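Adhesion and penetration protein autotransporter (Haemophilus influenzae, PDB 3SYJ) promotes bacterial adherence to and invasion of host cells, self-associates to drive bacterial aggregation, and is probably a serine protease. Local coordinates at residues A[359-373]-A[382-396]. Sequence-based numbering, arbitrary orientation.
Sequences GAGGLYFEGNFTVSP and AGIHVSENSTVTWKV
Parallel backbone bonding joins 359-373 to 382-396 in two runs: Leu363 to Phe365 pair with Ile384 to Val386, and Phe369 to Val371 with Val392 to Trp394. Between the runs the second segment carries two extra residues, taken up by the type II turn Ser387 to Ser390, and side chains bridge the corner. Phe365 O receives both the amide and the hydroxyl of Ser387, OG at 2.8 Å, besides a water shared with His385 ND1. Ser390 OG accepts Gly367 N at 2.8 Å, while Asn368 OD1 takes Thr391 N at 2.8 Å, in the carbonyl plane, apparently standing in for the Gly367 carbonyl.

Buried side chains of both runs pack against each other. Ile384 CG2 meets the edge of the Phe365 ring, and Val392 CG2 lies 3.5 Å from Phe365 CB. Trp394 has CG anti to its N (chi1 -169°), which carries the indole across to Leu363, where CH2 and CD1 are 3.5 Å apart; Val371 CG1 approaches Trp394 CZ3 obliquely. On the outer surface, His385 CB sits over one face of Tyr364, 3.9 Å from the ring centroid; the two rings, 24° from parallel, are slid apart.

The Phe365 ring also meets that of Phe342, nearly parallel, on the neighbouring strand 340-343. Such parallel pairing of successive coils, with a turn absorbing extra residues and aromatic and aliphatic side chains inside, characterises the right-handed beta-helix of autotransporter passenger domains.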
ATOM      1  N   GLY A 359     -15.785  -2.600 -71.274  1.00 16.96           N
ATOM      2  CA  GLY A 359     -14.606  -3.330 -71.622  1.00 23.71           C
ATOM      3  C   GLY A 359     -13.416  -2.924 -70.802  1.00 21.98           C
ATOM      4  O   GLY A 359     -13.430  -3.077 -69.617  1.00 22.59           O
ATOM      5  N   ALA A 360     -12.399  -2.379 -71.448  1.00 20.28           N
ATOM      6  CA  ALA A 360     -11.201  -1.954 -70.718  1.00 21.42           C
ATOM      7  C   ALA A 360     -11.281  -0.494 -70.274  1.00 24.48           C
ATOM      8  O   ALA A 360     -10.382   0.016 -69.592  1.00 15.69           O
ATOM      9  CB  ALA A 360      -9.952  -2.180 -71.556  1.00 21.19           C
ATOM     10  N   GLY A 361     -12.354   0.181 -70.675  1.00 21.55           N
ATOM     11  CA  GLY A 361     -12.596   1.537 -70.222  1.00 19.61           C
ATOM     12  C   GLY A 361     -13.002   1.515 -68.759  1.00 19.76           C
ATOM     13  O   GLY A 361     -13.703   0.601 -68.316  1.00 16.96           O
ATOM     14  N   GLY A 362     -12.551   2.517 -68.008  1.00 18.28           N
ATOM     15  CA  GLY A 362     -12.882   2.633 -66.598  1.00 18.45           C
ATOM     16  C   GLY A 362     -13.595   3.934 -66.279  1.00 19.50           C
ATOM     17  O   GLY A 362     -13.930   4.703 -67.187  1.00 19.07           O
ATOM     18  N   LEU A 363     -13.822   4.183 -64.992  1.00 20.56           N
ATOM     19  CA  LEU A 363     -14.508   5.395 -64.543  1.00 16.90           C
ATOM     20  C   LEU A 363     -13.703   6.200 -63.520  1.00 14.62           C
ATOM     21  O   LEU A 363     -13.252   5.670 -62.507  1.00 15.86           O
ATOM     22  CB  LEU A 363     -15.860   5.038 -63.925  1.00 19.04           C
ATOM     23  CG  LEU A 363     -16.926   4.337 -64.762  1.00 18.94           C
ATOM     24  CD1 LEU A 363     -17.951   3.726 -63.828  1.00 12.92           C
ATOM     25  CD2 LEU A 363     -17.577   5.327 -65.716  1.00 13.49           C
ATOM     26  N   TYR A 364     -13.539   7.488 -63.791  1.00 14.81           N
ATOM     27  CA  TYR A 364     -12.952   8.414 -62.827  1.00 18.27           C
ATOM     28  C   TYR A 364     -14.021   9.372 -62.333  1.00 18.80           C
ATOM     29  O   TYR A 364     -14.768   9.939 -63.133  1.00 21.49           O
ATOM     30  CB  TYR A 364     -11.805   9.208 -63.460  1.00 18.69           C
ATOM     31  CG  TYR A 364     -10.534   8.409 -63.653  1.00 20.27           C
ATOM     32  CD1 TYR A 364     -10.449   7.428 -64.629  1.00 20.74           C
ATOM     33  CD2 TYR A 364      -9.422   8.639 -62.859  1.00 23.52           C
ATOM     34  CE1 TYR A 364      -9.286   6.691 -64.808  1.00 22.88           C
ATOM     35  CE2 TYR A 364      -8.258   7.910 -63.031  1.00 26.79           C
ATOM     36  CZ  TYR A 364      -8.198   6.936 -64.006  1.00 23.17           C
ATOM     37  OH  TYR A 364      -7.040   6.213 -64.178  1.00 33.63           O
ATOM     38  N   PHE A 365     -14.106   9.546 -61.019  1.00 16.37           N
ATOM     39  CA  PHE A 365     -15.042  10.511 -60.455  1.00 19.47           C
ATOM     40  C   PHE A 365     -14.303  11.577 -59.653  1.00 19.60           C
ATOM     41  O   PHE A 365     -13.535  11.262 -58.742  1.00 18.56           O
ATOM     42  CB  PHE A 365     -16.107   9.820 -59.597  1.00 17.08           C
ATOM     43  CG  PHE A 365     -17.068   8.961 -60.386  1.00 18.24           C
ATOM     44  CD1 PHE A 365     -18.179   9.522 -61.004  1.00 18.13           C
ATOM     45  CD2 PHE A 365     -16.861   7.593 -60.509  1.00 15.57           C
ATOM     46  CE1 PHE A 365     -19.070   8.734 -61.730  1.00 14.92           C
ATOM     47  CE2 PHE A 365     -17.747   6.799 -61.237  1.00 18.21           C
ATOM     48  CZ  PHE A 365     -18.857   7.374 -61.845  1.00 14.48           C
ATOM     49  N   GLU A 366     -14.519  12.836 -60.019  1.00 18.37           N
ATOM     50  CA  GLU A 366     -13.992  13.964 -59.254  1.00 22.20           C
ATOM     51  C   GLU A 366     -15.165  14.783 -58.705  1.00 20.36           C
ATOM     52  O   GLU A 366     -15.857  15.457 -59.456  1.00 22.51           O
ATOM     53  CB  GLU A 366     -13.083  14.823 -60.133  1.00 22.88           C
ATOM     54  CG  GLU A 366     -12.792  16.201 -59.586  1.00 30.51           C
ATOM     55  CD  GLU A 366     -11.517  16.259 -58.772  1.00 50.92           C
ATOM     56  OE1 GLU A 366     -10.425  16.165 -59.380  1.00 61.10           O
ATOM     57  OE2 GLU A 366     -11.605  16.418 -57.531  1.00 49.33           O
ATOM     58  N   GLY A 367     -15.397  14.709 -57.398  1.00 19.97           N
ATOM     59  CA  GLY A 367     -16.570  15.324 -56.806  1.00 18.95           C
ATOM     60  C   GLY A 367     -17.622  14.273 -56.495  1.00 21.00           C
ATOM     61  O   GLY A 367     -17.489  13.113 -56.888  1.00 16.93           O
ATOM     62  N   ASN A 368     -18.670  14.669 -55.781  1.00 20.02           N
ATOM     63  CA  ASN A 368     -19.691  13.718 -55.357  1.00 19.47           C
ATOM     64  C   ASN A 368     -20.640  13.359 -56.487  1.00 16.81           C
ATOM     65  O   ASN A 368     -21.027  14.219 -57.271  1.00 21.63           O
ATOM     66  CB  ASN A 368     -20.479  14.274 -54.176  1.00 23.30           C
ATOM     67  CG  ASN A 368     -19.586  14.668 -53.030  1.00 26.48           C
ATOM     68  OD1 ASN A 368     -18.642  13.951 -52.699  1.00 22.25           O
ATOM     69  ND2 ASN A 368     -19.868  15.818 -52.420  1.00 21.38           N
ATOM     70  N   PHE A 369     -21.001  12.083 -56.569  1.00 15.76           N
ATOM     71  CA  PHE A 369     -21.931  11.603 -57.583  1.00 16.40           C
ATOM     72  C   PHE A 369     -22.934  10.610 -57.016  1.00 17.25           C
ATOM     73  O   PHE A 369     -22.627   9.855 -56.091  1.00 18.60           O
ATOM     74  CB  PHE A 369     -21.185  10.963 -58.758  1.00 15.20           C
ATOM     75  CG  PHE A 369     -20.711  11.952 -59.779  1.00 17.85           C
ATOM     76  CD1 PHE A 369     -19.558  12.688 -59.564  1.00 17.51           C
ATOM     77  CD2 PHE A 369     -21.424  12.157 -60.946  1.00 16.84           C
ATOM     78  CE1 PHE A 369     -19.125  13.610 -60.506  1.00 21.61           C
ATOM     79  CE2 PHE A 369     -21.001  13.083 -61.889  1.00 18.15           C
ATOM     80  CZ  PHE A 369     -19.848  13.809 -61.671  1.00 17.76           C
ATOM     81  N   THR A 370     -24.132  10.627 -57.588  1.00 15.21           N
ATOM     82  CA  THR A 370     -25.147   9.616 -57.338  1.00 14.01           C
ATOM     83  C   THR A 370     -25.300   8.843 -58.633  1.00 15.69           C
ATOM     84  O   THR A 370     -25.582   9.427 -59.677  1.00 18.14           O
ATOM     85  CB  THR A 370     -26.503  10.244 -56.952  1.00 16.27           C
ATOM     86  OG1 THR A 370     -26.342  11.045 -55.770  1.00 16.41           O
ATOM     87  CG2 THR A 370     -27.548   9.160 -56.693  1.00 15.09           C
ATOM     88  N   VAL A 371     -25.077   7.536 -58.570  1.00 15.70           N
ATOM     89  CA  VAL A 371     -25.094   6.711 -59.763  1.00 14.61           C
ATOM     90  C   VAL A 371     -26.192   5.682 -59.602  1.00 19.02           C
ATOM     91  O   VAL A 371     -26.176   4.871 -58.676  1.00 15.74           O
ATOM     92  CB  VAL A 371     -23.742   6.027 -59.984  1.00 15.30           C
ATOM     93  CG1 VAL A 371     -23.725   5.312 -61.312  1.00 14.42           C
ATOM     94  CG2 VAL A 371     -22.630   7.064 -59.938  1.00 15.84           C
ATOM     95  N   SER A 372     -27.160   5.729 -60.506  1.00 17.18           N
ATOM     96  CA  SER A 372     -28.399   5.006 -60.301  1.00 17.25           C
ATOM     97  C   SER A 372     -28.915   4.347 -61.571  1.00 17.89           C
ATOM     98  O   SER A 372     -28.843   4.932 -62.654  1.00 18.40           O
ATOM     99  CB  SER A 372     -29.452   5.976 -59.752  1.00 18.82           C
ATOM    100  OG  SER A 372     -30.765   5.482 -59.972  1.00 32.06           O
ATOM    101  N   PRO A 373     -29.452   3.127 -61.439  1.00 16.04           N
ATOM    102  CA  PRO A 373     -30.123   2.452 -62.554  1.00 22.04           C
ATOM    103  C   PRO A 373     -31.547   2.958 -62.671  1.00 22.46           C
ATOM    104  O   PRO A 373     -32.138   3.271 -61.645  1.00 22.21           O
ATOM    105  CB  PRO A 373     -30.183   0.987 -62.099  1.00 18.19           C
ATOM    106  CG  PRO A 373     -29.714   0.965 -60.671  1.00 21.04           C
ATOM    107  CD  PRO A 373     -29.563   2.365 -60.187  1.00 19.54           C
ATOM    108  N   ALA A 382     -13.123  -1.369 -66.411  1.00 21.35           N
ATOM    109  CA  ALA A 382     -11.778  -1.512 -65.866  1.00 16.38           C
ATOM    110  C   ALA A 382     -11.773  -1.364 -64.349  1.00 17.22           C
ATOM    111  O   ALA A 382     -11.052  -2.084 -63.646  1.00 15.84           O
ATOM    112  CB  ALA A 382     -10.844  -0.518 -66.495  1.00 14.24           C
ATOM    113  N   GLY A 383     -12.588  -0.444 -63.845  1.00 12.14           N
ATOM    114  CA  GLY A 383     -12.613  -0.147 -62.423  1.00 10.28           C
ATOM    115  C   GLY A 383     -13.120   1.254 -62.143  1.00 15.27           C
ATOM    116  O   GLY A 383     -13.482   1.988 -63.066  1.00 14.78           O
ATOM    117  N   ILE A 384     -13.163   1.636 -60.869  1.00 12.83           N
ATOM    118  CA  ILE A 384     -13.640   2.969 -60.511  1.00 13.98           C
ATOM    119  C   ILE A 384     -12.613   3.721 -59.688  1.00 14.52           C
ATOM    120  O   ILE A 384     -12.107   3.208 -58.685  1.00 13.89           O
ATOM    121  CB  ILE A 384     -14.963   2.909 -59.710  1.00 13.98           C
ATOM    122  CG1 ILE A 384     -16.013   2.111 -60.479  1.00 14.41           C
ATOM    123  CG2 ILE A 384     -15.461   4.318 -59.375  1.00 11.16           C
ATOM    124  CD1 ILE A 384     -17.269   1.868 -59.688  1.00 16.06           C
ATOM    125  N   HIS A 385     -12.305   4.940 -60.115  1.00 13.53           N
ATOM    126  CA  HIS A 385     -11.378   5.786 -59.378  1.00 13.69           C
ATOM    127  C   HIS A 385     -12.127   6.980 -58.789  1.00 16.81           C
ATOM    128  O   HIS A 385     -12.670   7.807 -59.522  1.00 19.61           O
ATOM    129  CB  HIS A 385     -10.239   6.254 -60.290  1.00 16.21           C
ATOM    130  CG  HIS A 385      -9.206   7.087 -59.595  1.00 19.79           C
ATOM    131  ND1 HIS A 385      -9.443   8.385 -59.192  1.00 19.61           N
ATOM    132  CD2 HIS A 385      -7.928   6.808 -59.234  1.00 17.43           C
ATOM    133  CE1 HIS A 385      -8.358   8.867 -58.611  1.00 21.49           C
ATOM    134  NE2 HIS A 385      -7.424   7.932 -58.627  1.00 16.37           N
ATOM    135  N   VAL A 386     -12.168   7.058 -57.466  1.00 13.76           N
ATOM    136  CA  VAL A 386     -12.841   8.147 -56.784  1.00 17.50           C
ATOM    137  C   VAL A 386     -11.818   9.052 -56.113  1.00 19.86           C
ATOM    138  O   VAL A 386     -10.999   8.588 -55.312  1.00 14.88           O
ATOM    139  CB  VAL A 386     -13.827   7.620 -55.718  1.00 18.04           C
ATOM    140  CG1 VAL A 386     -14.568   8.772 -55.060  1.00 16.26           C
ATOM    141  CG2 VAL A 386     -14.805   6.614 -56.327  1.00 11.94           C
ATOM    142  N   SER A 387     -11.886  10.342 -56.444  1.00 20.13           N
ATOM    143  CA  SER A 387     -10.941  11.354 -55.961  1.00 20.93           C
ATOM    144  C   SER A 387     -10.958  11.488 -54.454  1.00 24.25           C
ATOM    145  O   SER A 387     -11.939  11.129 -53.799  1.00 19.63           O
ATOM    146  CB  SER A 387     -11.293  12.733 -56.527  1.00 22.44           C
ATOM    147  OG  SER A 387     -11.310  12.732 -57.940  1.00 37.16           O
ATOM    148  N   GLU A 388      -9.884  12.058 -53.918  1.00 19.37           N
ATOM    149  CA  GLU A 388      -9.822  12.384 -52.503  1.00 19.98           C
ATOM    150  C   GLU A 388     -10.982  13.299 -52.130  1.00 23.51           C
ATOM    151  O   GLU A 388     -11.299  14.236 -52.861  1.00 21.64           O
ATOM    152  CB  GLU A 388      -8.501  13.075 -52.165  1.00 20.86           C
ATOM    153  CG  GLU A 388      -8.235  13.145 -50.673  1.00 28.38           C
ATOM    154  CD  GLU A 388      -6.865  13.704 -50.334  1.00 32.54           C
ATOM    155  OE1 GLU A 388      -6.132  14.124 -51.258  1.00 28.59           O
ATOM    156  OE2 GLU A 388      -6.526  13.726 -49.131  1.00 30.71           O
ATOM    157  N   ASN A 389     -11.605  13.028 -50.989  1.00 25.35           N
ATOM    158  CA  ASN A 389     -12.697  13.862 -50.488  1.00 28.58           C
ATOM    159  C   ASN A 389     -13.987  13.775 -51.308  1.00 22.27           C
ATOM    160  O   ASN A 389     -14.915  14.536 -51.085  1.00 28.33           O
ATOM    161  CB  ASN A 389     -12.244  15.321 -50.381  1.00 24.73           C
ATOM    162  CG  ASN A 389     -11.079  15.501 -49.432  1.00 23.69           C
ATOM    163  OD1 ASN A 389     -10.154  16.259 -49.712  1.00 28.04           O
ATOM    164  ND2 ASN A 389     -11.116  14.801 -48.302  1.00 21.98           N
ATOM    165  N   SER A 390     -14.045  12.851 -52.256  1.00 21.04           N
ATOM    166  CA  SER A 390     -15.235  12.688 -53.070  1.00 20.51           C
ATOM    167  C   SER A 390     -15.979  11.446 -52.631  1.00 19.98           C
ATOM    168  O   SER A 390     -15.360  10.469 -52.216  1.00 19.97           O
ATOM    169  CB  SER A 390     -14.865  12.571 -54.543  1.00 18.74           C
ATOM    170  OG  SER A 390     -14.219  13.746 -54.990  1.00 21.03           O
ATOM    171  N   THR A 391     -17.305  11.487 -52.699  1.00 15.84           N
ATOM    172  CA  THR A 391     -18.105  10.311 -52.402  1.00 16.64           C
ATOM    173  C   THR A 391     -18.981   9.972 -53.597  1.00 18.67           C
ATOM    174  O   THR A 391     -19.671  10.835 -54.150  1.00 19.77           O
ATOM    175  CB  THR A 391     -18.988  10.489 -51.136  1.00 23.64           C
ATOM    176  OG1 THR A 391     -18.162  10.719 -49.984  1.00 20.99           O
ATOM    177  CG2 THR A 391     -19.829   9.246 -50.894  1.00 15.91           C
ATOM    178  N   VAL A 392     -18.936   8.712 -54.007  1.00 14.20           N
ATOM    179  CA  VAL A 392     -19.755   8.256 -55.110  1.00 16.17           C
ATOM    180  C   VAL A 392     -20.739   7.227 -54.593  1.00 18.80           C
ATOM    181  O   VAL A 392     -20.354   6.124 -54.219  1.00 17.45           O
ATOM    182  CB  VAL A 392     -18.911   7.666 -56.266  1.00 15.68           C
ATOM    183  CG1 VAL A 392     -19.819   7.040 -57.318  1.00 15.18           C
ATOM    184  CG2 VAL A 392     -18.052   8.742 -56.899  1.00 13.86           C
ATOM    185  N   THR A 393     -22.011   7.614 -54.544  1.00 20.71           N
ATOM    186  CA  THR A 393     -23.067   6.703 -54.143  1.00 18.35           C
ATOM    187  C   THR A 393     -23.401   5.778 -55.311  1.00 18.37           C
ATOM    188  O   THR A 393     -23.948   6.215 -56.322  1.00 21.43           O
ATOM    189  CB  THR A 393     -24.298   7.474 -53.686  1.00 18.65           C
ATOM    190  OG1 THR A 393     -23.913   8.411 -52.672  1.00 19.42           O
ATOM    191  CG2 THR A 393     -25.340   6.521 -53.115  1.00 20.22           C
ATOM    192  N   TRP A 394     -23.048   4.504 -55.166  1.00 15.14           N
ATOM    193  CA  TRP A 394     -23.070   3.553 -56.272  1.00 18.83           C
ATOM    194  C   TRP A 394     -24.236   2.588 -56.117  1.00 19.98           C
ATOM    195  O   TRP A 394     -24.186   1.678 -55.297  1.00 19.80           O
ATOM    196  CB  TRP A 394     -21.745   2.780 -56.310  1.00 17.58           C
ATOM    197  CG  TRP A 394     -21.535   1.951 -57.548  1.00 15.49           C
ATOM    198  CD1 TRP A 394     -21.702   0.602 -57.668  1.00 18.02           C
ATOM    199  CD2 TRP A 394     -21.109   2.417 -58.837  1.00 15.45           C
ATOM    200  NE1 TRP A 394     -21.412   0.202 -58.949  1.00 16.34           N
ATOM    201  CE2 TRP A 394     -21.051   1.299 -59.689  1.00 16.40           C
ATOM    202  CE3 TRP A 394     -20.779   3.674 -59.354  1.00 13.76           C
ATOM    203  CZ2 TRP A 394     -20.678   1.396 -61.028  1.00 14.00           C
ATOM    204  CZ3 TRP A 394     -20.413   3.770 -60.680  1.00 12.46           C
ATOM    205  CH2 TRP A 394     -20.367   2.637 -61.503  1.00 15.19           C
ATOM    206  N   LYS A 395     -25.290   2.788 -56.903  1.00 21.70           N
ATOM    207  CA  LYS A 395     -26.512   2.004 -56.728  1.00 21.59           C
ATOM    208  C   LYS A 395     -26.703   0.978 -57.840  1.00 20.61           C
ATOM    209  O   LYS A 395     -27.803   0.468 -58.052  1.00 21.84           O
ATOM    210  CB  LYS A 395     -27.723   2.931 -56.636  1.00 17.20           C
ATOM    211  CG  LYS A 395     -27.685   3.827 -55.411  1.00 21.35           C
ATOM    212  CD  LYS A 395     -28.823   4.842 -55.389  1.00 18.15           C
ATOM    213  CE  LYS A 395     -28.739   5.705 -54.137  1.00 22.39           C
ATOM    214  NZ  LYS A 395     -29.658   6.881 -54.170  1.00 21.23           N
ATOM    215  N   VAL A 396     -25.618   0.671 -58.538  1.00 20.24           N
ATOM    216  CA  VAL A 396     -25.672  -0.206 -59.697  1.00 17.71           C
ATOM    217  C   VAL A 396     -24.960  -1.515 -59.408  1.00 18.70           C
ATOM    218  O   VAL A 396     -23.821  -1.517 -58.944  1.00 17.41           O
ATOM    219  CB  VAL A 396     -25.033   0.479 -60.906  1.00 15.64           C
ATOM    220  CG1 VAL A 396     -24.902  -0.484 -62.053  1.00 20.38           C
ATOM    221  CG2 VAL A 396     -25.881   1.663 -61.316  1.00 22.18           C
TER
HETATM  222  O   HOH W   1     -11.053  10.478 -59.973  1.00 20.96           O
HETATM  223  O   HOH W   2     -18.004  13.654 -50.115  1.00 26.38           O
HETATM  224  O   HOH W   3     -22.670  10.678 -53.267  1.00 20.80           O
HETATM  225  O   HOH W   4     -26.258   9.995 -53.357  1.00 22.59           O